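Local atomic coordinates of lipoprotein (Burkholderia cenocepacia, PDB entry 4QHQ), a protein that probably serves as the methionine-binding lipoprotein of an ABC transporter, capturing the free amino acid in a cleft between two lobes for uptake. Residues G5-P10 with N53-Q58; I72-L77 with A198-V203; Y79-G84 with I171-A176. All coordinates share one frame; numbering follows the deposited sequence.

In the fold
Starting at the N terminus, strand 2-7 opens the fold, and after helix 10-26, strand 30-35 and helix 41-47 the chain returns as strand 52-57 to pair with it; contact 1 closes that loop. Contact 2 opens later, at strand 72-80, and closes only with strand 199-204, which lies between strands 52-57 and 72-80 and so joins contacts 1 and 2 in one six-stranded sheet. Contact 3 falls wholly within the long excursion of contact 2: residues 79-84 leave the first sheet for the five-stranded one and meet 171-176, where strand 168-171 gives way to helix 173-178. All three contacts reach the bound methionine.

Contact 1: G5-P10 with N53-Q58; sequences GTVAGP and NSFQHQ. With MET (methionine), chain B.
Thr6 OG1 donates a short hydrogen bond of 2.7 Å to Ser54 O, reaching it from a position tilted 25° out of the carbonyl plane. The hydroxyl gets there because OG1 stands anti to the backbone N of Thr6 (chi1 -162°). One residue earlier the pairing is ordinary parallel sheet: Ser54 N bonds to Gly5 O at 2.9 Å. Continuing that ladder would bring Val7 N to Ser54 O; instead the threonine hydroxyl takes this carbonyl, and Val7 N is buried with no partner in the model. The two strands splay, their short axes 31° apart, and beyond this point apolar groups fill in: Val7 CG2 lies 3.7 Å from Phe55 CB, with the valine crossing the aromatic side chain at a slant.

The far end of 53-58 lines the methionine pocket. Phe55 O comes within 3.3 Å of the ligand CB, and Phe55 CD2 is 3.9 Å from the ligand CE. The thioether sulfur sits over one face of the His57 ring, offset toward the rim, with ligand SD 3.4 Å from His57 NE2. Two bonds fix that ring's rotation, from NE2 to Asn110 and from the backbone of Tyr60 to ND1.

Strand 30-35 flanks 2-7 on its other side, and strand 199-204 flanks 52-57. Helix 10-26 covers Thr6 and supplies Trp15, whose indole N-H bonds to Ser54 OG, while helix 41-47 touches Asn53 and Phe55 and offers Asn42 to the Asn53 amide.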
loop_
_atom_site.group_PDB
_atom_site.type_symbol
_atom_site.label_atom_id
_atom_site.label_comp_id
_atom_site.label_asym_id
_atom_site.label_seq_id
_atom_site.Cartn_x
_atom_site.Cartn_y
_atom_site.Cartn_z
ATOM N N GLY A 5 -7.175 2.196 -13.237
ATOM C CA GLY A 5 -6.143 3.039 -12.657
ATOM C C GLY A 5 -5.240 2.292 -11.701
ATOM O O GLY A 5 -5.694 1.499 -10.875
ATOM N N THR A 6 -3.947 2.561 -11.786
ATOM C CA THR A 6 -3.023 1.945 -10.855
ATOM C C THR A 6 -1.863 2.888 -10.604
ATOM O O THR A 6 -1.779 3.936 -11.240
ATOM C CB THR A 6 -2.548 0.576 -11.353
ATOM O OG1 THR A 6 -1.997 -0.150 -10.244
ATOM C CG2 THR A 6 -1.526 0.709 -12.458
ATOM N N VAL A 7 -1.005 2.534 -9.657
ATOM C CA VAL A 7 0.140 3.367 -9.334
ATOM C C VAL A 7 1.368 2.851 -10.078
ATOM O O VAL A 7 1.617 1.645 -10.121
ATOM C CB VAL A 7 0.372 3.410 -7.814
ATOM C CG1 VAL A 7 1.687 4.085 -7.488
ATOM C CG2 VAL A 7 -0.778 4.139 -7.129
ATOM N N ALA A 8 2.107 3.766 -10.698
ATOM C CA ALA A 8 3.341 3.408 -11.393
ATOM C C ALA A 8 4.246 2.601 -10.480
ATOM O O ALA A 8 4.358 2.892 -9.290
ATOM C CB ALA A 8 4.067 4.661 -11.867
ATOM N N GLY A 9 4.904 1.601 -11.042
ATOM C CA GLY A 9 5.743 0.724 -10.245
ATOM C C GLY A 9 5.271 -0.709 -10.336
ATOM O O GLY A 9 4.744 -1.116 -11.367
ATOM N N PRO A 10 5.441 -1.476 -9.252
ATOM C CA PRO A 10 5.037 -2.885 -9.229
ATOM C C PRO A 10 3.594 -3.104 -9.679
ATOM O O PRO A 10 3.334 -4.074 -10.403
ATOM C CB PRO A 10 5.167 -3.264 -7.755
ATOM C CG PRO A 10 6.127 -2.311 -7.194
ATOM C CD PRO A 10 5.997 -1.034 -7.961
ATOM N N ASN A 53 -9.987 0.634 -10.113
ATOM C CA ASN A 53 -8.600 0.891 -9.754
ATOM C C ASN A 53 -8.029 -0.253 -8.946
ATOM O O ASN A 53 -8.764 -1.101 -8.451
ATOM C CB ASN A 53 -8.394 2.276 -9.107
ATOM C CG ASN A 53 -9.075 2.417 -7.767
ATOM O OD1 ASN A 53 -9.020 1.513 -6.932
ATOM N ND2 ASN A 53 -9.671 3.570 -7.526
ATOM N N SER A 54 -6.706 -0.282 -8.844
ATOM C CA SER A 54 -6.009 -1.400 -8.216
ATOM C C SER A 54 -4.719 -0.872 -7.629
ATOM O O SER A 54 -3.661 -0.920 -8.260
ATOM C CB SER A 54 -5.731 -2.482 -9.268
ATOM O OG SER A 54 -5.070 -3.623 -8.735
ATOM N N PHE A 55 -4.819 -0.331 -6.417
ATOM C CA PHE A 55 -3.671 0.325 -5.805
ATOM C C PHE A 55 -3.724 0.376 -4.281
ATOM O O PHE A 55 -2.759 0.805 -3.679
ATOM C CB PHE A 55 -3.526 1.750 -6.321
ATOM C CG PHE A 55 -4.479 2.711 -5.678
ATOM C CD1 PHE A 55 -5.830 2.699 -6.016
ATOM C CD2 PHE A 55 -4.038 3.618 -4.732
ATOM C CE1 PHE A 55 -6.717 3.573 -5.416
ATOM C CE2 PHE A 55 -4.914 4.490 -4.115
ATOM C CZ PHE A 55 -6.254 4.479 -4.467
ATOM N N GLN A 56 -4.839 -0.003 -3.665
ATOM C CA GLN A 56 -5.033 0.290 -2.245
ATOM C C GLN A 56 -5.463 -0.908 -1.428
ATOM O O GLN A 56 -5.897 -1.921 -1.962
ATOM C CB GLN A 56 -6.099 1.378 -2.098
ATOM C CG GLN A 56 -7.527 0.871 -2.285
ATOM C CD GLN A 56 -8.493 1.984 -2.623
ATOM O OE1 GLN A 56 -8.628 2.955 -1.878
ATOM N NE2 GLN A 56 -9.178 1.845 -3.764
ATOM N N HIS A 57 -5.334 -0.782 -0.109
ATOM C CA HIS A 57 -5.914 -1.757 0.815
ATOM C C HIS A 57 -7.245 -1.237 1.384
ATOM O O HIS A 57 -7.619 -0.086 1.152
ATOM C CB HIS A 57 -4.903 -2.150 1.908
ATOM C CG HIS A 57 -4.215 -0.991 2.564
ATOM N ND1 HIS A 57 -4.899 -0.022 3.266
ATOM C CD2 HIS A 57 -2.903 -0.676 2.653
ATOM C CE1 HIS A 57 -4.030 0.852 3.754
ATOM N NE2 HIS A 57 -2.809 0.468 3.410
ATOM N N GLN A 58 -7.974 -2.096 2.087
ATOM C CA GLN A 58 -9.271 -1.708 2.627
ATOM C C GLN A 58 -9.226 -0.558 3.646
ATOM O O GLN A 58 -10.088 0.325 3.607
ATOM C CB GLN A 58 -10.045 -2.914 3.175
ATOM C CG GLN A 58 -11.505 -2.590 3.495
ATOM C CD GLN A 58 -12.361 -2.396 2.264
ATOM O OE1 GLN A 58 -12.398 -3.249 1.379
ATOM N NE2 GLN A 58 -13.058 -1.265 2.201
HETATM N N MET B . 0.344 -1.100 -2.229
HETATM C CA MET B . 0.282 -0.300 -1.005
HETATM C C MET B . 0.544 -1.157 0.214
HETATM O O MET B . 0.054 -2.279 0.269
HETATM C CB MET B . -1.092 0.373 -0.904
HETATM C CG MET B . -1.257 1.283 0.327
HETATM S SD MET B . -2.911 2.001 0.430
HETATM C CE MET B . -2.915 3.100 -0.989
HETATM O OXT MET B . 1.266 -0.752 1.142
#

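Contact 2: I72-L77 with A198-V203; sequences IVSAGL and ANLIAV. With MET (methionine), chain B.
Leu200 packs against Ser74 and Gly76 of the antiparallel neighbour strand, and its side chain can be traced outward atom by atom. CB lies 3.4 Å from Gly76 O and also meets the serine hydroxyl, at 3.6 Å from Ser74 OG. With chi1 at 58°, CG is held between the backbone N and the carbonyl carbon, which keeps it beside the same hydroxyl, 4.1 Å from Ser74 OG. The branch then straddles the serine: CD2 is 4.0 Å from Ser74 CB and CD1 is about as far. Leu77, paired with Leu200 across the strands, slants over it so that its CD2 meets Leu200 CB while its CD1 touches Ala198 CB.

The backbone ladder starts regularly, with Val73 and Val203 exchanging both N-H...O bonds. It is then interrupted by a beta bulge at Ala75 and Gly76, both facing Ile201: Ala75 N bonds to Ile201 O at 2.7 Å, and Ile201 N to Gly76 O at 2.8 Å. Gly76, with phi 158°, takes a backbone shape that calls for glycine, since a CB there would be jammed against the carbonyl O of Ala75; its N makes a weak bond to Ser74 OG.

At the start of 198-203 the chemistry changes. Asn199 turns away from strand 72-77 and grips the ligand with both ends of its amide: OD1 accepts from the methionine N at 2.8 Å, and ND2 donates to the methionine O at 2.8 Å. One planar group thus reads the amino and the carboxylate ends together, which is consistent with recognition of a free amino acid, while the backbone hydrogen bonds of the bulged pairing behind it, with apolar side chains beside them, hold the strand in the sheet.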
loop_
_atom_site.group_PDB
_atom_site.type_symbol
_atom_site.label_atom_id
_atom_site.label_comp_id
_atom_site.label_asym_id
_atom_site.label_seq_id
_atom_site.Cartn_x
_atom_site.Cartn_y
_atom_site.Cartn_z
ATOM N N ILE A 72 -17.695 3.476 -3.579
ATOM C CA ILE A 72 -16.692 2.603 -4.168
ATOM C C ILE A 72 -16.497 1.407 -3.258
ATOM O O ILE A 72 -16.411 1.559 -2.042
ATOM C CB ILE A 72 -15.346 3.349 -4.315
ATOM C CG1 ILE A 72 -15.431 4.400 -5.423
ATOM C CG2 ILE A 72 -14.190 2.385 -4.572
ATOM C CD1 ILE A 72 -14.245 5.357 -5.443
ATOM N N VAL A 73 -16.412 0.219 -3.846
ATOM C CA VAL A 73 -16.297 -1.014 -3.086
ATOM C C VAL A 73 -15.258 -1.936 -3.688
ATOM O O VAL A 73 -14.913 -1.830 -4.868
ATOM C CB VAL A 73 -17.626 -1.783 -3.037
ATOM C CG1 VAL A 73 -18.659 -1.032 -2.201
ATOM C CG2 VAL A 73 -18.140 -2.037 -4.451
ATOM N N SER A 74 -14.781 -2.865 -2.870
ATOM C CA SER A 74 -13.867 -3.884 -3.339
ATOM C C SER A 74 -14.593 -4.904 -4.201
ATOM O O SER A 74 -15.700 -5.342 -3.880
ATOM C CB SER A 74 -13.232 -4.599 -2.154
ATOM O OG SER A 74 -12.366 -5.612 -2.611
ATOM N N ALA A 75 -13.962 -5.266 -5.310
ATOM C CA ALA A 75 -14.438 -6.347 -6.152
ATOM C C ALA A 75 -13.625 -7.618 -5.914
ATOM O O ALA A 75 -13.973 -8.683 -6.396
ATOM C CB ALA A 75 -14.358 -5.938 -7.611
ATOM N N GLY A 76 -12.527 -7.505 -5.172
ATOM C CA GLY A 76 -11.699 -8.667 -4.904
ATOM C C GLY A 76 -10.282 -8.297 -4.530
ATOM O O GLY A 76 -9.817 -7.189 -4.805
ATOM N N LEU A 77 -9.586 -9.242 -3.912
ATOM C CA LEU A 77 -8.249 -8.978 -3.407
ATOM C C LEU A 77 -7.184 -9.282 -4.447
ATOM O O LEU A 77 -7.395 -10.104 -5.350
ATOM C CB LEU A 77 -7.999 -9.806 -2.149
ATOM C CG LEU A 77 -8.927 -9.531 -0.968
ATOM C CD1 LEU A 77 -8.485 -10.356 0.237
ATOM C CD2 LEU A 77 -8.990 -8.040 -0.621
ATOM N N ALA A 198 -4.256 -6.342 2.835
ATOM C CA ALA A 198 -4.343 -6.880 1.478
ATOM C C ALA A 198 -4.857 -5.810 0.538
ATOM O O ALA A 198 -5.792 -5.081 0.860
ATOM C CB ALA A 198 -5.256 -8.103 1.415
ATOM N N ASN A 199 -4.259 -5.746 -0.636
ATOM C CA ASN A 199 -4.686 -4.781 -1.630
ATOM C C ASN A 199 -5.887 -5.335 -2.407
ATOM O O ASN A 199 -6.202 -6.525 -2.310
ATOM C CB ASN A 199 -3.529 -4.439 -2.575
ATOM C CG ASN A 199 -2.517 -3.495 -1.961
ATOM O OD1 ASN A 199 -1.919 -2.703 -2.673
ATOM N ND2 ASN A 199 -2.298 -3.584 -0.643
ATOM N N LEU A 200 -6.544 -4.481 -3.187
ATOM C CA LEU A 200 -7.819 -4.866 -3.774
ATOM C C LEU A 200 -8.084 -4.127 -5.083
ATOM O O LEU A 200 -7.486 -3.090 -5.396
ATOM C CB LEU A 200 -8.941 -4.608 -2.755
ATOM C CG LEU A 200 -9.114 -3.178 -2.219
ATOM C CD1 LEU A 200 -9.967 -2.294 -3.119
ATOM C CD2 LEU A 200 -9.699 -3.145 -0.838
ATOM N N ILE A 201 -8.999 -4.686 -5.860
ATOM C CA ILE A 201 -9.551 -3.986 -7.014
ATOM C C ILE A 201 -10.843 -3.299 -6.584
ATOM O O ILE A 201 -11.713 -3.932 -5.999
ATOM C CB ILE A 201 -9.841 -4.945 -8.181
ATOM C CG1 ILE A 201 -8.528 -5.540 -8.692
ATOM C CG2 ILE A 201 -10.587 -4.216 -9.312
ATOM C CD1 ILE A 201 -8.717 -6.680 -9.675
ATOM N N ALA A 202 -10.944 -1.997 -6.848
ATOM C CA ALA A 202 -12.129 -1.226 -6.481
ATOM C C ALA A 202 -12.916 -0.835 -7.718
ATOM O O ALA A 202 -12.338 -0.542 -8.771
ATOM C CB ALA A 202 -11.743 0.025 -5.702
ATOM N N VAL A 203 -14.239 -0.824 -7.577
ATOM C CA VAL A 203 -15.137 -0.363 -8.632
ATOM C C VAL A 203 -16.240 0.489 -8.021
ATOM O O VAL A 203 -16.437 0.494 -6.805
ATOM C CB VAL A 203 -15.792 -1.536 -9.394
ATOM C CG1 VAL A 203 -14.732 -2.388 -10.072
ATOM C CG2 VAL A 203 -16.678 -2.371 -8.467
HETATM N N MET B . 0.344 -1.100 -2.229
HETATM C CA MET B . 0.282 -0.300 -1.005
HETATM C C MET B . 0.544 -1.157 0.214
HETATM O O MET B . 0.054 -2.279 0.269
HETATM C CB MET B . -1.092 0.373 -0.904
HETATM C CG MET B . -1.257 1.283 0.327
HETATM S SD MET B . -2.911 2.001 0.430
HETATM C CE MET B . -2.915 3.100 -0.989
HETATM O OXT MET B . 1.266 -0.752 1.142
#

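Contact 3: Y79-G84 with I171-A176; sequences YISPIG and INTNYA. With MET (methionine), chain B.
The methionine pocket of this two-lobed binding protein is walled here by the segment 79-84, which passes from one lobe's sheet to the other's, and by the start of helix 173-178. Ser81 and Thr173 meet directly, Ser81 CB to Thr173 CB at 3.7 Å. Further along, the Ile83 side chain slants across that of Asn172: its CG1 lies 3.3 Å from Ile171 O and its CD1 reaches the backbone N of Asn172. The segments join as antiparallel strands at Gly84, where Ile171 N bonds to Gly84 O at 3.0 Å.

Three waters do most of the polar work. Thr173 OG1, anti to its own carbonyl carbon (chi1 -72°), faces two of them, donating to one that in turn donates to Pro82 O, with Thr173 OG1 2.8 Å from this water, and accepting from another. That second water also donates to Ile171 O at 2.7 Å and takes the N-H of Gly84, so it extends the strand pairing where the chains part. The third water accepts from Thr173 N at 2.9 Å and donates to Ser81 O at 2.8 Å and to the carboxylate oxygen OXT of the ligand at 2.9 Å.

Tyr79 comes near the ligand amino group, its hydroxyl held by Asp11. Arg113 NH1, from helix 108-120, also bonds to the ligand, probably at its carboxylate; with the water-linked N-H of Thr173 in the helix's first turn, it would probably favour the negative charge, and the bridging water ties ligand binding to both segments.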
loop_
_atom_site.group_PDB
_atom_site.type_symbol
_atom_site.label_atom_id
_atom_site.label_comp_id
_atom_site.label_asym_id
_atom_site.label_seq_id
_atom_site.Cartn_x
_atom_site.Cartn_y
_atom_site.Cartn_z
ATOM N N TYR A 79 -2.968 -8.601 -3.850
ATOM C CA TYR A 79 -1.802 -9.106 -3.131
ATOM C C TYR A 79 -1.683 -8.341 -1.830
ATOM O O TYR A 79 -2.263 -7.268 -1.680
ATOM C CB TYR A 79 -0.517 -8.912 -3.944
ATOM C CG TYR A 79 -0.191 -7.471 -4.182
ATOM C CD1 TYR A 79 0.544 -6.733 -3.258
ATOM C CD2 TYR A 79 -0.625 -6.825 -5.332
ATOM C CE1 TYR A 79 0.826 -5.401 -3.473
ATOM C CE2 TYR A 79 -0.340 -5.497 -5.559
ATOM C CZ TYR A 79 0.393 -4.786 -4.621
ATOM O OH TYR A 79 0.689 -3.460 -4.844
ATOM N N ILE A 80 -0.889 -8.894 -0.912
ATOM C CA ILE A 80 -0.506 -8.210 0.313
ATOM C C ILE A 80 1.009 -7.998 0.291
ATOM O O ILE A 80 1.764 -8.805 -0.271
ATOM C CB ILE A 80 -0.963 -9.011 1.559
ATOM C CG1 ILE A 80 -0.785 -8.201 2.847
ATOM C CG2 ILE A 80 -0.248 -10.361 1.643
ATOM C CD1 ILE A 80 -1.567 -8.768 4.021
ATOM N N SER A 81 1.452 -6.887 0.866
ATOM C CA SER A 81 2.863 -6.547 0.816
ATOM C C SER A 81 3.277 -5.908 2.129
ATOM O O SER A 81 3.163 -4.689 2.285
ATOM C CB SER A 81 3.151 -5.607 -0.354
ATOM O OG SER A 81 2.384 -4.426 -0.255
ATOM N N PRO A 82 3.753 -6.728 3.069
ATOM C CA PRO A 82 4.169 -6.248 4.396
ATOM C C PRO A 82 5.070 -5.019 4.318
ATOM O O PRO A 82 6.052 -4.997 3.575
ATOM C CB PRO A 82 4.927 -7.446 4.965
ATOM C CG PRO A 82 4.225 -8.620 4.356
ATOM C CD PRO A 82 3.955 -8.179 2.934
ATOM N N ILE A 83 4.711 -3.995 5.074
ATOM C CA ILE A 83 5.442 -2.745 5.022
ATOM C C ILE A 83 6.735 -2.876 5.820
ATOM O O ILE A 83 6.788 -3.538 6.867
ATOM C CB ILE A 83 4.562 -1.567 5.494
ATOM C CG1 ILE A 83 5.161 -0.224 5.065
ATOM C CG2 ILE A 83 4.257 -1.626 6.966
ATOM C CD1 ILE A 83 4.154 0.928 5.110
ATOM N N GLY A 84 7.783 -2.261 5.299
ATOM C CA GLY A 84 9.082 -2.359 5.939
ATOM C C GLY A 84 9.613 -1.051 6.472
ATOM O O GLY A 84 9.138 0.045 6.102
ATOM N N ILE A 171 8.243 2.617 4.784
ATOM C CA ILE A 171 7.935 2.906 3.379
ATOM C C ILE A 171 7.086 1.811 2.762
ATOM O O ILE A 171 7.429 0.630 2.849
ATOM C CB ILE A 171 9.224 3.051 2.532
ATOM C CG1 ILE A 171 10.187 4.061 3.167
ATOM C CG2 ILE A 171 8.907 3.465 1.090
ATOM C CD1 ILE A 171 11.459 4.274 2.353
ATOM N N ASN A 172 5.958 2.211 2.181
ATOM C CA ASN A 172 5.097 1.280 1.441
ATOM C C ASN A 172 5.868 0.518 0.381
ATOM O O ASN A 172 6.696 1.070 -0.332
ATOM C CB ASN A 172 3.919 2.008 0.793
ATOM C CG ASN A 172 2.940 2.561 1.804
ATOM O OD1 ASN A 172 1.965 1.889 2.195
ATOM N ND2 ASN A 172 3.177 3.785 2.223
ATOM N N THR A 173 5.574 -0.767 0.274
ATOM C CA THR A 173 6.342 -1.641 -0.593
ATOM C C THR A 173 6.348 -1.212 -2.071
ATOM O O THR A 173 7.375 -1.312 -2.724
ATOM C CB THR A 173 5.915 -3.098 -0.383
ATOM O OG1 THR A 173 6.400 -3.528 0.897
ATOM C CG2 THR A 173 6.454 -3.999 -1.468
ATOM N N ASN A 174 5.231 -0.695 -2.592
ATOM C CA ASN A 174 5.224 -0.269 -4.001
ATOM C C ASN A 174 6.274 0.815 -4.260
ATOM O O ASN A 174 6.984 0.775 -5.260
ATOM C CB ASN A 174 3.828 0.171 -4.462
ATOM C CG ASN A 174 3.323 1.385 -3.734
ATOM O OD1 ASN A 174 2.926 1.306 -2.569
ATOM N ND2 ASN A 174 3.353 2.528 -4.404
ATOM N N TYR A 175 6.383 1.761 -3.332
ATOM C CA TYR A 175 7.365 2.828 -3.462
ATOM C C TYR A 175 8.789 2.337 -3.182
ATOM O O TYR A 175 9.735 2.775 -3.838
ATOM C CB TYR A 175 7.020 3.996 -2.536
ATOM C CG TYR A 175 5.735 4.708 -2.928
ATOM C CD1 TYR A 175 5.536 5.165 -4.230
ATOM C CD2 TYR A 175 4.742 4.939 -1.993
ATOM C CE1 TYR A 175 4.370 5.820 -4.578
ATOM C CE2 TYR A 175 3.567 5.582 -2.335
ATOM C CZ TYR A 175 3.399 6.028 -3.622
ATOM O OH TYR A 175 2.242 6.687 -3.993
ATOM N N ALA A 176 8.936 1.444 -2.203
ATOM C CA ALA A 176 10.245 0.872 -1.896
ATOM C C ALA A 176 10.790 0.133 -3.107
ATOM O O ALA A 176 11.935 0.358 -3.513
ATOM C CB ALA A 176 10.165 -0.047 -0.689
HETATM N N MET B . 0.344 -1.100 -2.229
HETATM C CA MET B . 0.282 -0.300 -1.005
HETATM C C MET B . 0.544 -1.157 0.214
HETATM O O MET B . 0.054 -2.279 0.269
HETATM C CB MET B . -1.092 0.373 -0.904
HETATM C CG MET B . -1.257 1.283 0.327
HETATM S SD MET B . -2.911 2.001 0.430
HETATM C CE MET B . -2.915 3.100 -0.989
HETATM O OXT MET B . 1.266 -0.752 1.142
HETATM O O HOH W 1 3.705 -1.915 2.112
HETATM O O HOH W 2 6.903 -6.222 1.381
HETATM O O HOH W 3 8.117 -1.910 2.341
#